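Local coordinates for surface glycoprotein (PDB 5KLH) that is of unknown function but probably acts as a sensor at the surface of insect-stage trypanosomes, this chain being its bilobed ectodomain, at residues A[43-48]-A[210-215]; A[60-65]-A[71-76]; A[75-80]-A[158-163]; A[117-122]-A[133-138]. All blocks are in the same frame, centred on the assembly; numbering follows the deposited sequence.

Interaction 1: A[43-48]-A[210-215]; sequences QSLSVA and IALERE
Arg214 NE meets Glu215 OE2 at 2.8 Å in a salt bridge on helix 208-215, the same helix whose Leu212 reaches across to Val47 and Leu45 of strand 36-47. The contact is a helix packed on a β-sheet, in which Leu212 of residues 210-215, near the C-terminal end of the modelled chain, lies against Leu45 and Val47 of residues 43-48. The salt bridge is nearly straight, with an N-H...O angle of 170°. The carboxylate oxygen lies in the guanidinium plane and uses its anti lone pair. The two remaining guanidinium nitrogens are held elsewhere, NH1 by Asn13 and NH2 by Tyr176, so all three nitrogens have partners and the rotation of the group is fixed.

No hydrogen bond joins the two segments, and the grip between them is purely apolar. Leu212 has CG anti to the backbone N (chi1 -170°), which carries its two methyl groups toward the strand. Leu45 and Val47, two positions apart on the strand, both point from the sheet to the helix, while Ser46 between them points away. Phe14 of helix 12-20 touches both Val47 and Leu212, and Phe209 leans on Leu45, so the leucine methyls sit within a larger apolar layer. The Leu212 and Val47 side chains run alongside each other, each reaching past the other's end. Both methyls of Leu212 meet one valine branch: Val47 CG2 is 3.8 Å from Leu212 CD2 and 4.0 Å from Leu212 CD1, whereas Leu45 CD1 approaches only Leu212 CD2, at 4.2 Å.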
loop_
_atom_site.group_PDB
_atom_site.type_symbol
_atom_site.label_atom_id
_atom_site.label_comp_id
_atom_site.label_asym_id
_atom_site.label_seq_id
_atom_site.Cartn_x
_atom_site.Cartn_y
_atom_site.Cartn_z
ATOM N N GLN A 43 -2.193 18.490 -2.152
ATOM C CA GLN A 43 -0.807 18.263 -2.543
ATOM C C GLN A 43 -0.717 18.257 -4.065
ATOM O O GLN A 43 -1.738 18.189 -4.771
ATOM C CB GLN A 43 -0.271 16.940 -1.966
ATOM C CG GLN A 43 -0.984 15.663 -2.504
ATOM C CD GLN A 43 -0.442 14.350 -1.914
ATOM O OE1 GLN A 43 0.581 14.353 -1.219
ATOM N NE2 GLN A 43 -1.132 13.218 -2.195
ATOM N N SER A 44 0.502 18.346 -4.572
ATOM C CA SER A 44 0.725 18.264 -6.005
ATOM C C SER A 44 1.701 17.155 -6.282
ATOM O O SER A 44 2.754 17.072 -5.645
ATOM C CB SER A 44 1.251 19.602 -6.562
ATOM O OG SER A 44 0.237 20.590 -6.523
ATOM N N LEU A 45 1.337 16.288 -7.217
ATOM C CA LEU A 45 2.233 15.254 -7.689
ATOM C C LEU A 45 2.996 15.819 -8.866
ATOM O O LEU A 45 2.468 16.635 -9.612
ATOM C CB LEU A 45 1.450 14.009 -8.103
ATOM C CG LEU A 45 0.381 13.562 -7.115
ATOM C CD1 LEU A 45 -0.395 12.400 -7.694
ATOM C CD2 LEU A 45 1.009 13.183 -5.768
ATOM N N SER A 46 4.241 15.412 -9.029
ATOM C CA SER A 46 4.973 15.796 -10.223
ATOM C C SER A 46 5.168 14.553 -11.055
ATOM O O SER A 46 5.870 13.644 -10.627
ATOM C CB SER A 46 6.338 16.420 -9.892
ATOM O OG SER A 46 6.238 17.505 -8.989
ATOM N N VAL A 47 4.559 14.517 -12.238
ATOM C CA VAL A 47 4.697 13.382 -13.141
ATOM C C VAL A 47 5.393 13.804 -14.423
ATOM O O VAL A 47 4.895 14.664 -15.139
ATOM C CB VAL A 47 3.327 12.772 -13.480
ATOM C CG1 VAL A 47 3.486 11.523 -14.322
ATOM C CG2 VAL A 47 2.569 12.449 -12.201
ATOM N N ALA A 48 6.537 13.189 -14.703
ATOM C CA ALA A 48 7.338 13.541 -15.871
ATOM C C ALA A 48 6.506 13.523 -17.147
ATOM O O ALA A 48 5.865 12.513 -17.472
ATOM C CB ALA A 48 8.520 12.602 -15.999
ATOM N N ILE A 210 -3.784 7.665 -6.243
ATOM C CA ILE A 210 -4.095 6.242 -6.364
ATOM C C ILE A 210 -3.951 5.805 -7.825
ATOM O O ILE A 210 -3.351 4.767 -8.108
ATOM C CB ILE A 210 -5.498 5.937 -5.827
ATOM C CG1 ILE A 210 -5.500 6.072 -4.301
ATOM C CG2 ILE A 210 -5.953 4.554 -6.274
ATOM C CD1 ILE A 210 -6.878 5.964 -3.664
ATOM N N ALA A 211 -4.460 6.616 -8.754
ATOM C CA ALA A 211 -4.287 6.326 -10.181
ATOM C C ALA A 211 -2.816 6.187 -10.584
ATOM O O ALA A 211 -2.457 5.271 -11.333
ATOM C CB ALA A 211 -4.966 7.390 -11.019
ATOM N N LEU A 212 -1.960 7.082 -10.089
ATOM C CA LEU A 212 -0.538 7.002 -10.374
ATOM C C LEU A 212 0.073 5.733 -9.783
ATOM O O LEU A 212 0.852 5.050 -10.456
ATOM C CB LEU A 212 0.178 8.251 -9.847
ATOM C CG LEU A 212 1.633 8.443 -10.254
ATOM C CD1 LEU A 212 1.728 8.571 -11.780
ATOM C CD2 LEU A 212 2.214 9.671 -9.571
ATOM N N GLU A 213 -0.296 5.407 -8.541
ATOM C CA GLU A 213 0.187 4.195 -7.890
ATOM C C GLU A 213 -0.161 2.988 -8.736
ATOM O O GLU A 213 0.658 2.094 -8.932
ATOM C CB GLU A 213 -0.430 4.031 -6.490
ATOM C CG GLU A 213 0.176 4.927 -5.433
ATOM C CD GLU A 213 1.594 4.524 -5.054
ATOM O OE1 GLU A 213 1.822 3.358 -4.670
ATOM O OE2 GLU A 213 2.506 5.377 -5.138
ATOM N N ARG A 214 -1.390 2.976 -9.231
ATOM C CA ARG A 214 -1.871 1.849 -10.024
ATOM C C ARG A 214 -1.151 1.745 -11.353
ATOM O O ARG A 214 -0.607 0.691 -11.697
ATOM C CB ARG A 214 -3.373 1.962 -10.281
ATOM C CG ARG A 214 -3.927 0.782 -11.071
ATOM C CD ARG A 214 -5.401 0.946 -11.368
ATOM N NE ARG A 214 -5.647 2.141 -12.170
ATOM C CZ ARG A 214 -6.360 3.185 -11.771
ATOM N NH1 ARG A 214 -6.504 4.224 -12.584
ATOM N NH2 ARG A 214 -6.936 3.196 -10.571
ATOM N N GLU A 215 -1.153 2.846 -12.097
ATOM C CA GLU A 215 -0.703 2.815 -13.489
ATOM C C GLU A 215 0.815 2.762 -13.621
ATOM O O GLU A 215 1.334 2.444 -14.694
ATOM C CB GLU A 215 -1.252 4.020 -14.248
ATOM C CG GLU A 215 -2.754 4.057 -14.355
ATOM C CD GLU A 215 -3.311 2.874 -15.130
ATOM O OE1 GLU A 215 -2.826 2.601 -16.249
ATOM O OE2 GLU A 215 -4.237 2.211 -14.618
#

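Interaction 2: A[60-65]-A[71-76]; sequences ATVPVS and SQLVVK
Two strands that are not paired with each other in the curled sheet, 51-63 and 72-79, come together here through side chains, with Leu73 meeting Val62, Pro63 and Val64 where the first strand runs out into a turn. No hydrogen bond passes between the segments. The contact rests on one methyl group, Leu73 CD1. It lies 4.2 Å from Val64 CA and the same distance from Pro63 O, so it rests on the backbone of the strand end as well as on side chains. Val62 CG1 and Val64 CG2 each stand 4.4 Å from this Leu73 CD1, approaching the methyl from two well-separated directions. These are long, light van der Waals contacts. Leu73 reaches this place because its CG is anti to the backbone N (chi1 178°), and the branch then swings toward residues 60-65 although the CB bond does not aim at them. Pro63 O also accepts a hydrogen bond from Asn67 ND2, which ties the strand end to the turn that follows.

Each segment has its own sheet partners: Ala60, Val62 and Val64 bond by their backbone to Val200, Val198 and Asp196 in turn, and Ser71 and Leu73 to Leu91 and Ser89. Leu73 also touches Val198 of strand 197-204 and Leu91 of strand 85-100, and Phe33 of strand 31-33 covers Val62 and Val75.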
loop_
_atom_site.group_PDB
_atom_site.type_symbol
_atom_site.label_atom_id
_atom_site.label_comp_id
_atom_site.label_asym_id
_atom_site.label_seq_id
_atom_site.Cartn_x
_atom_site.Cartn_y
_atom_site.Cartn_z
ATOM N N ALA A 60 -4.878 13.215 9.855
ATOM C CA ALA A 60 -4.587 13.580 11.219
ATOM C C ALA A 60 -3.510 12.642 11.725
ATOM O O ALA A 60 -3.385 11.515 11.238
ATOM C CB ALA A 60 -5.855 13.510 12.089
ATOM N N THR A 61 -2.721 13.122 12.680
ATOM C CA THR A 61 -1.729 12.287 13.354
ATOM C C THR A 61 -2.359 11.727 14.620
ATOM O O THR A 61 -2.779 12.481 15.499
ATOM C CB THR A 61 -0.466 13.084 13.694
ATOM O OG1 THR A 61 0.121 13.563 12.481
ATOM C CG2 THR A 61 0.550 12.208 14.416
ATOM N N VAL A 62 -2.468 10.402 14.686
ATOM C CA VAL A 62 -3.109 9.741 15.808
ATOM C C VAL A 62 -2.061 9.179 16.749
ATOM O O VAL A 62 -1.212 8.404 16.333
ATOM C CB VAL A 62 -4.034 8.602 15.329
ATOM C CG1 VAL A 62 -4.670 7.920 16.508
ATOM C CG2 VAL A 62 -5.106 9.161 14.396
ATOM N N PRO A 63 -2.100 9.579 18.025
ATOM C CA PRO A 63 -1.110 8.988 18.930
ATOM C C PRO A 63 -1.371 7.501 19.132
ATOM O O PRO A 63 -2.522 7.084 19.138
ATOM C CB PRO A 63 -1.314 9.773 20.230
ATOM C CG PRO A 63 -2.751 10.238 20.160
ATOM C CD PRO A 63 -3.008 10.516 18.708
ATOM N N VAL A 64 -0.322 6.705 19.286
ATOM C CA VAL A 64 -0.527 5.288 19.558
ATOM C C VAL A 64 -1.149 5.104 20.950
ATOM O O VAL A 64 -2.105 4.336 21.133
ATOM C CB VAL A 64 0.796 4.513 19.427
ATOM C CG1 VAL A 64 0.697 3.138 20.048
ATOM C CG2 VAL A 64 1.169 4.398 17.962
ATOM N N SER A 65 -0.618 5.835 21.924
ATOM C CA SER A 65 -1.147 5.786 23.292
ATOM C C SER A 65 -2.613 6.205 23.352
ATOM O O SER A 65 -2.990 7.296 22.899
ATOM C CB SER A 65 -0.312 6.671 24.220
ATOM O OG SER A 65 -0.703 6.481 25.568
ATOM N N SER A 71 -2.549 -5.445 19.840
ATOM C CA SER A 71 -1.401 -5.147 18.991
ATOM C C SER A 71 -1.775 -4.195 17.853
ATOM O O SER A 71 -0.929 -3.852 17.017
ATOM C CB SER A 71 -0.827 -6.442 18.415
ATOM O OG SER A 71 -1.750 -7.046 17.517
ATOM N N GLN A 72 -3.043 -3.785 17.829
ATOM C CA GLN A 72 -3.599 -3.007 16.724
ATOM C C GLN A 72 -3.804 -1.551 17.081
ATOM O O GLN A 72 -4.244 -1.223 18.186
ATOM C CB GLN A 72 -4.944 -3.595 16.276
ATOM C CG GLN A 72 -4.885 -5.067 15.964
ATOM C CD GLN A 72 -4.359 -5.365 14.577
ATOM O OE1 GLN A 72 -4.778 -4.758 13.586
ATOM N NE2 GLN A 72 -3.455 -6.331 14.492
ATOM N N LEU A 73 -3.491 -0.672 16.135
ATOM C CA LEU A 73 -3.938 0.702 16.213
ATOM C C LEU A 73 -5.395 0.715 15.769
ATOM O O LEU A 73 -5.746 0.043 14.797
ATOM C CB LEU A 73 -3.099 1.607 15.310
ATOM C CG LEU A 73 -3.450 3.093 15.229
ATOM C CD1 LEU A 73 -2.915 3.840 16.449
ATOM C CD2 LEU A 73 -2.867 3.669 13.959
ATOM N N VAL A 74 -6.229 1.450 16.498
ATOM C CA VAL A 74 -7.644 1.558 16.195
ATOM C C VAL A 74 -7.939 2.947 15.676
ATOM O O VAL A 74 -7.866 3.928 16.425
ATOM C CB VAL A 74 -8.512 1.269 17.443
ATOM C CG1 VAL A 74 -9.985 1.371 17.094
ATOM C CG2 VAL A 74 -8.191 -0.114 17.995
ATOM N N VAL A 75 -8.284 3.038 14.396
ATOM C CA VAL A 75 -8.539 4.330 13.772
ATOM C C VAL A 75 -10.027 4.448 13.476
ATOM O O VAL A 75 -10.556 3.743 12.624
ATOM C CB VAL A 75 -7.717 4.500 12.483
ATOM C CG1 VAL A 75 -7.962 5.864 11.866
ATOM C CG2 VAL A 75 -6.236 4.317 12.791
ATOM N N LYS A 76 -10.706 5.317 14.222
ATOM C CA LYS A 76 -12.123 5.568 13.997
ATOM C C LYS A 76 -12.306 6.772 13.093
ATOM O O LYS A 76 -12.020 7.911 13.474
ATOM C CB LYS A 76 -12.837 5.759 15.338
ATOM C CG LYS A 76 -12.583 4.575 16.260
ATOM C CD LYS A 76 -13.415 4.613 17.533
ATOM C CE LYS A 76 -13.118 3.378 18.379
ATOM N NZ LYS A 76 -14.000 3.259 19.578
#

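Interaction 3: A[75-80]-A[158-163]; sequences VKVNIN and LYLVAA
Leu158 opens the contact by packing on Val75, with Leu158 CD2 3.6 Å from Val75 CG2. Tyr159 follows and turns to the other face of the strand, where its side chain touches Ser178, Leu180 and Gln201. Leu160 returns to the face of Leu158, as the alternation of a β-strand requires, and serves two valines with the same methyl. Leu160 CD1 is 3.7 Å from Val77 CG2 and more loosely placed, 4.4 Å, from Val75 CG1. Here CG lies opposite the carbonyl carbon and beside the backbone N (chi1 -55°), a turn that carries CD1 toward Val77 CG2. Val75 therefore divides its branches, CG2 to Leu158 and CG1 to Leu160. Beyond Leu160 the strands diverge, and neither Val161 nor the two alanines meets residues 75-80.

The strand axes come no closer than 11.0 Å and run in the same general direction at 42°, so apolar side chains alone bridge the gap. Between the two strands lies 85-100, antiparallel to both: its backbone bonds to Val75 and Val77, and its Ser89 and Arg87 touch Leu158 and Leu160. Phe33 of strand 31-33 packs on both valines, while Val200 of strand 197-204 touches Val75 and Leu160 within the curl of the sheet.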
loop_
_atom_site.group_PDB
_atom_site.type_symbol
_atom_site.label_atom_id
_atom_site.label_comp_id
_atom_site.label_asym_id
_atom_site.label_seq_id
_atom_site.Cartn_x
_atom_site.Cartn_y
_atom_site.Cartn_z
ATOM N N VAL A 75 -8.284 3.038 14.396
ATOM C CA VAL A 75 -8.539 4.330 13.772
ATOM C C VAL A 75 -10.027 4.448 13.476
ATOM O O VAL A 75 -10.556 3.743 12.624
ATOM C CB VAL A 75 -7.717 4.500 12.483
ATOM C CG1 VAL A 75 -7.962 5.864 11.866
ATOM C CG2 VAL A 75 -6.236 4.317 12.791
ATOM N N LYS A 76 -10.706 5.317 14.222
ATOM C CA LYS A 76 -12.123 5.568 13.997
ATOM C C LYS A 76 -12.306 6.772 13.093
ATOM O O LYS A 76 -12.020 7.911 13.474
ATOM C CB LYS A 76 -12.837 5.759 15.338
ATOM C CG LYS A 76 -12.583 4.575 16.260
ATOM C CD LYS A 76 -13.415 4.613 17.533
ATOM C CE LYS A 76 -13.118 3.378 18.379
ATOM N NZ LYS A 76 -14.000 3.259 19.578
ATOM N N VAL A 77 -12.748 6.504 11.872
ATOM C CA VAL A 77 -12.853 7.536 10.857
ATOM C C VAL A 77 -14.220 8.195 10.975
ATOM O O VAL A 77 -15.243 7.542 10.802
ATOM C CB VAL A 77 -12.655 6.935 9.458
ATOM C CG1 VAL A 77 -12.709 8.005 8.391
ATOM C CG2 VAL A 77 -11.353 6.154 9.418
ATOM N N ASN A 78 -14.229 9.475 11.324
ATOM C CA ASN A 78 -15.469 10.234 11.453
ATOM C C ASN A 78 -15.361 11.529 10.646
ATOM O O ASN A 78 -15.152 12.621 11.195
ATOM C CB ASN A 78 -15.780 10.517 12.926
ATOM C CG ASN A 78 -17.196 11.019 13.133
ATOM O OD1 ASN A 78 -17.971 11.152 12.176
ATOM N ND2 ASN A 78 -17.548 11.293 14.385
ATOM N N ILE A 79 -15.513 11.384 9.335
ATOM C CA ILE A 79 -15.275 12.454 8.382
ATOM C C ILE A 79 -16.588 12.832 7.724
ATOM O O ILE A 79 -17.344 11.961 7.285
ATOM C CB ILE A 79 -14.252 12.017 7.326
ATOM C CG1 ILE A 79 -12.902 11.744 8.002
ATOM C CG2 ILE A 79 -14.098 13.072 6.230
ATOM C CD1 ILE A 79 -12.200 13.024 8.540
ATOM N N ASN A 80 -16.867 14.130 7.693
ATOM C CA ASN A 80 -18.051 14.672 7.035
ATOM C C ASN A 80 -18.195 14.097 5.624
ATOM O O ASN A 80 -17.242 14.123 4.845
ATOM C CB ASN A 80 -17.953 16.206 7.007
ATOM C CG ASN A 80 -19.180 16.868 6.433
ATOM O OD1 ASN A 80 -20.308 16.551 6.813
ATOM N ND2 ASN A 80 -18.968 17.804 5.512
ATOM N N LEU A 158 -0.743 5.383 7.739
ATOM C CA LEU A 158 -1.836 4.509 7.374
ATOM C C LEU A 158 -2.650 5.194 6.288
ATOM O O LEU A 158 -3.099 6.316 6.493
ATOM C CB LEU A 158 -2.702 4.212 8.600
ATOM C CG LEU A 158 -3.934 3.341 8.349
ATOM C CD1 LEU A 158 -3.513 1.919 8.103
ATOM C CD2 LEU A 158 -4.882 3.427 9.530
ATOM N N TYR A 159 -2.786 4.551 5.130
ATOM C CA TYR A 159 -3.543 5.111 4.004
ATOM C C TYR A 159 -4.901 4.458 3.879
ATOM O O TYR A 159 -4.979 3.235 3.741
ATOM C CB TYR A 159 -2.789 4.906 2.687
ATOM C CG TYR A 159 -1.409 5.502 2.630
ATOM C CD1 TYR A 159 -0.331 4.877 3.257
ATOM C CD2 TYR A 159 -1.168 6.658 1.911
ATOM C CE1 TYR A 159 0.943 5.415 3.181
ATOM C CE2 TYR A 159 0.104 7.198 1.828
ATOM C CZ TYR A 159 1.151 6.564 2.466
ATOM O OH TYR A 159 2.418 7.088 2.381
ATOM N N LEU A 160 -5.969 5.254 3.891
ATOM C CA LEU A 160 -7.319 4.717 3.801
ATOM C C LEU A 160 -7.991 5.280 2.566
ATOM O O LEU A 160 -7.606 6.353 2.101
ATOM C CB LEU A 160 -8.127 5.061 5.058
ATOM C CG LEU A 160 -7.501 4.621 6.379
ATOM C CD1 LEU A 160 -8.294 5.137 7.584
ATOM C CD2 LEU A 160 -7.437 3.109 6.424
ATOM N N VAL A 161 -8.972 4.557 2.028
ATOM C CA VAL A 161 -9.652 4.999 0.810
ATOM C C VAL A 161 -11.167 4.938 0.941
ATOM O O VAL A 161 -11.735 3.943 1.417
ATOM C CB VAL A 161 -9.195 4.153 -0.414
ATOM C CG1 VAL A 161 -9.775 4.691 -1.708
ATOM C CG2 VAL A 161 -7.680 4.136 -0.520
ATOM N N ALA A 162 -11.814 6.024 0.530
ATOM C CA ALA A 162 -13.278 6.065 0.454
ATOM C C ALA A 162 -13.743 6.090 -0.991
ATOM O O ALA A 162 -13.110 6.709 -1.843
ATOM C CB ALA A 162 -13.824 7.284 1.196
ATOM N N ALA A 163 -14.865 5.426 -1.245
ATOM C CA ALA A 163 -15.526 5.386 -2.550
ATOM C C ALA A 163 -16.876 6.091 -2.500
ATOM O O ALA A 163 -17.544 6.090 -1.463
ATOM C CB ALA A 163 -15.727 3.955 -2.991
#

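Interaction 4: A[117-122]-A[133-138]; sequences EKHEQF and YSTQSS. With SO4 (sulfate ion), chain C.
Helix 116-128 and strand 132-135 run nearly antiparallel, their axes at 154° and 11.0 Å apart at closest, which brings His119 and Phe122 over against Tyr133 where the helix leads through a short loop into the strand, in a disulfide-rich lobe. A short hydrogen bond joins His119 NE2 to Tyr133 OH at 2.6 Å. The hydroxyl arrives at the edge of the imidazole, near its plane, while the two rings stand obliquely at 54°. With CG anti to the backbone N (chi1 -177°), His119 is carried off the helix toward the strand. Its other nitrogen is also held: ND1 lies 2.8 Å from a water that donates to Ser138 O, so both ring nitrogens are engaged and the imidazole spans the strand and the loop after it. Phe122 meets the tyrosine edge to edge, Phe122 CD2 being 3.6 Å from Tyr133 CE1, with the two side chains crossing at about a right angle.

Around the pair, Phe99 touches Tyr133 and meets the His119 ring, and Tyr133 also packs on Cys126 and Cys149, which form a disulfide; the Cys140-Cys146 disulfide borders His119. A sulfate, probably from the crystallisation liquor, sits at the edge of the tyrosine ring and is hydrogen-bonded to Tyr127 OH. Thr135 OG1, itself hydrogen-bonded to Arg123 NH1, donates to sulfate O3 at 2.6 Å.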
loop_
_atom_site.group_PDB
_atom_site.type_symbol
_atom_site.label_atom_id
_atom_site.label_comp_id
_atom_site.label_asym_id
_atom_site.label_seq_id
_atom_site.Cartn_x
_atom_site.Cartn_y
_atom_site.Cartn_z
ATOM N N GLU A 117 20.571 -22.708 -6.752
ATOM C CA GLU A 117 21.449 -21.553 -6.936
ATOM C C GLU A 117 20.716 -20.227 -6.718
ATOM O O GLU A 117 21.239 -19.332 -6.059
ATOM C CB GLU A 117 22.097 -21.556 -8.324
ATOM C CG GLU A 117 22.954 -20.310 -8.573
ATOM C CD GLU A 117 23.746 -20.379 -9.871
ATOM O OE1 GLU A 117 23.266 -21.025 -10.826
ATOM O OE2 GLU A 117 24.846 -19.786 -9.932
ATOM N N LYS A 118 19.517 -20.100 -7.283
ATOM C CA LYS A 118 18.738 -18.879 -7.127
ATOM C C LYS A 118 18.269 -18.699 -5.686
ATOM O O LYS A 118 18.210 -17.573 -5.200
ATOM C CB LYS A 118 17.530 -18.867 -8.070
ATOM C CG LYS A 118 17.890 -18.660 -9.527
ATOM C CD LYS A 118 18.447 -17.277 -9.763
ATOM C CE LYS A 118 18.525 -17.001 -11.258
ATOM N NZ LYS A 118 17.306 -17.529 -11.951
ATOM N N HIS A 119 17.946 -19.800 -5.014
ATOM C CA HIS A 119 17.557 -19.739 -3.603
ATOM C C HIS A 119 18.724 -19.225 -2.760
ATOM O O HIS A 119 18.552 -18.337 -1.916
ATOM C CB HIS A 119 17.099 -21.110 -3.107
ATOM C CG HIS A 119 16.620 -21.105 -1.688
ATOM N ND1 HIS A 119 16.935 -22.103 -0.793
ATOM C CD2 HIS A 119 15.856 -20.215 -1.010
ATOM C CE1 HIS A 119 16.380 -21.831 0.378
ATOM N NE2 HIS A 119 15.723 -20.690 0.271
ATOM N N GLU A 120 19.909 -19.779 -3.003
ATOM C CA GLU A 120 21.118 -19.370 -2.291
ATOM C C GLU A 120 21.369 -17.873 -2.447
ATOM O O GLU A 120 21.740 -17.191 -1.495
ATOM C CB GLU A 120 22.328 -20.162 -2.796
ATOM C CG GLU A 120 22.368 -21.611 -2.337
ATOM C CD GLU A 120 23.271 -22.474 -3.206
ATOM O OE1 GLU A 120 23.971 -21.916 -4.076
ATOM O OE2 GLU A 120 23.274 -23.712 -3.025
ATOM N N GLN A 121 21.160 -17.370 -3.661
ATOM C CA GLN A 121 21.321 -15.949 -3.937
ATOM C C GLN A 121 20.306 -15.121 -3.145
ATOM O O GLN A 121 20.655 -14.108 -2.531
ATOM C CB GLN A 121 21.175 -15.680 -5.441
ATOM C CG GLN A 121 21.475 -14.252 -5.851
ATOM C CD GLN A 121 21.586 -14.091 -7.362
ATOM O OE1 GLN A 121 21.264 -15.007 -8.126
ATOM N NE2 GLN A 121 22.051 -12.924 -7.799
ATOM N N PHE A 122 19.056 -15.576 -3.153
ATOM C CA PHE A 122 17.978 -14.914 -2.429
ATOM C C PHE A 122 18.246 -14.884 -0.929
ATOM O O PHE A 122 17.962 -13.889 -0.260
ATOM C CB PHE A 122 16.648 -15.625 -2.717
ATOM C CG PHE A 122 15.445 -14.957 -2.100
ATOM C CD1 PHE A 122 14.820 -13.897 -2.744
ATOM C CD2 PHE A 122 14.921 -15.411 -0.891
ATOM C CE1 PHE A 122 13.699 -13.289 -2.191
ATOM C CE2 PHE A 122 13.806 -14.804 -0.329
ATOM C CZ PHE A 122 13.191 -13.744 -0.979
ATOM N N TYR A 133 17.001 -14.967 7.787
ATOM C CA TYR A 133 16.475 -15.968 6.874
ATOM C C TYR A 133 16.053 -17.239 7.592
ATOM O O TYR A 133 16.677 -17.670 8.565
ATOM C CB TYR A 133 17.497 -16.312 5.779
ATOM C CG TYR A 133 16.816 -16.873 4.557
ATOM C CD1 TYR A 133 16.207 -16.022 3.643
ATOM C CD2 TYR A 133 16.741 -18.243 4.340
ATOM C CE1 TYR A 133 15.562 -16.521 2.524
ATOM C CE2 TYR A 133 16.097 -18.752 3.226
ATOM C CZ TYR A 133 15.512 -17.880 2.323
ATOM O OH TYR A 133 14.866 -18.389 1.223
ATOM N N SER A 134 14.978 -17.838 7.099
ATOM C CA SER A 134 14.542 -19.139 7.567
ATOM C C SER A 134 14.513 -20.087 6.378
ATOM O O SER A 134 13.713 -19.900 5.461
ATOM C CB SER A 134 13.168 -19.044 8.228
ATOM O OG SER A 134 12.679 -20.319 8.579
ATOM N N THR A 135 15.389 -21.090 6.381
ATOM C CA THR A 135 15.424 -22.065 5.289
ATOM C C THR A 135 14.441 -23.189 5.572
ATOM O O THR A 135 14.440 -23.762 6.660
ATOM C CB THR A 135 16.840 -22.635 5.080
ATOM O OG1 THR A 135 17.715 -21.572 4.675
ATOM C CG2 THR A 135 16.838 -23.723 4.018
ATOM N N GLN A 136 13.591 -23.486 4.596
ATOM C CA GLN A 136 12.571 -24.513 4.757
ATOM C C GLN A 136 12.866 -25.755 3.939
ATOM O O GLN A 136 12.577 -26.871 4.372
ATOM C CB GLN A 136 11.196 -23.955 4.376
ATOM C CG GLN A 136 10.681 -22.909 5.335
ATOM C CD GLN A 136 10.411 -23.478 6.715
ATOM O OE1 GLN A 136 9.963 -24.622 6.855
ATOM N NE2 GLN A 136 10.691 -22.684 7.748
ATOM N N SER A 137 13.427 -25.569 2.748
ATOM C CA SER A 137 13.790 -26.702 1.906
ATOM C C SER A 137 15.121 -26.448 1.230
ATOM O O SER A 137 15.234 -25.554 0.392
ATOM C CB SER A 137 12.717 -26.982 0.853
ATOM O OG SER A 137 13.142 -28.034 -0.002
ATOM N N SER A 138 16.128 -27.230 1.605
ATOM C CA SER A 138 17.464 -27.063 1.051
ATOM C C SER A 138 17.542 -27.546 -0.393
ATOM O O SER A 138 18.188 -26.914 -1.227
ATOM C CB SER A 138 18.489 -27.802 1.909
ATOM O OG SER A 138 18.401 -27.374 3.252
HETATM S S SO4 C . 19.960 -20.233 7.201
HETATM O O1 SO4 C . 20.681 -21.327 6.562
HETATM O O2 SO4 C . 20.527 -18.955 6.760
HETATM O O3 SO4 C . 18.552 -20.343 6.828
HETATM O O4 SO4 C . 20.079 -20.322 8.658
HETATM O O HOH W 1 18.619 -24.174 -1.660
#

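From the N terminus, residues 43-48 open the widest loop, which interaction 1 closes only when the chain reaches 210-215; the other three contacts lie within it. Interaction 2 closes the short connection, carrying strand 68-69, between strands 51-63 and 72-79. Strand 72-79 is used again at once, since Val75 and Lys76 belong to both interaction 2 and interaction 3. The loop of interaction 3 runs out along strand 85-100 and back along strand 145-164, and encloses interaction 4, whose centre is about 40 Å away on the opposite side of the chain's centre, in keeping with two lobes. Interactions 1 and 3 touch where Ile210 CD1 lies 3.7 Å from Val161 CG1, joining the C-terminal helix to the sheet.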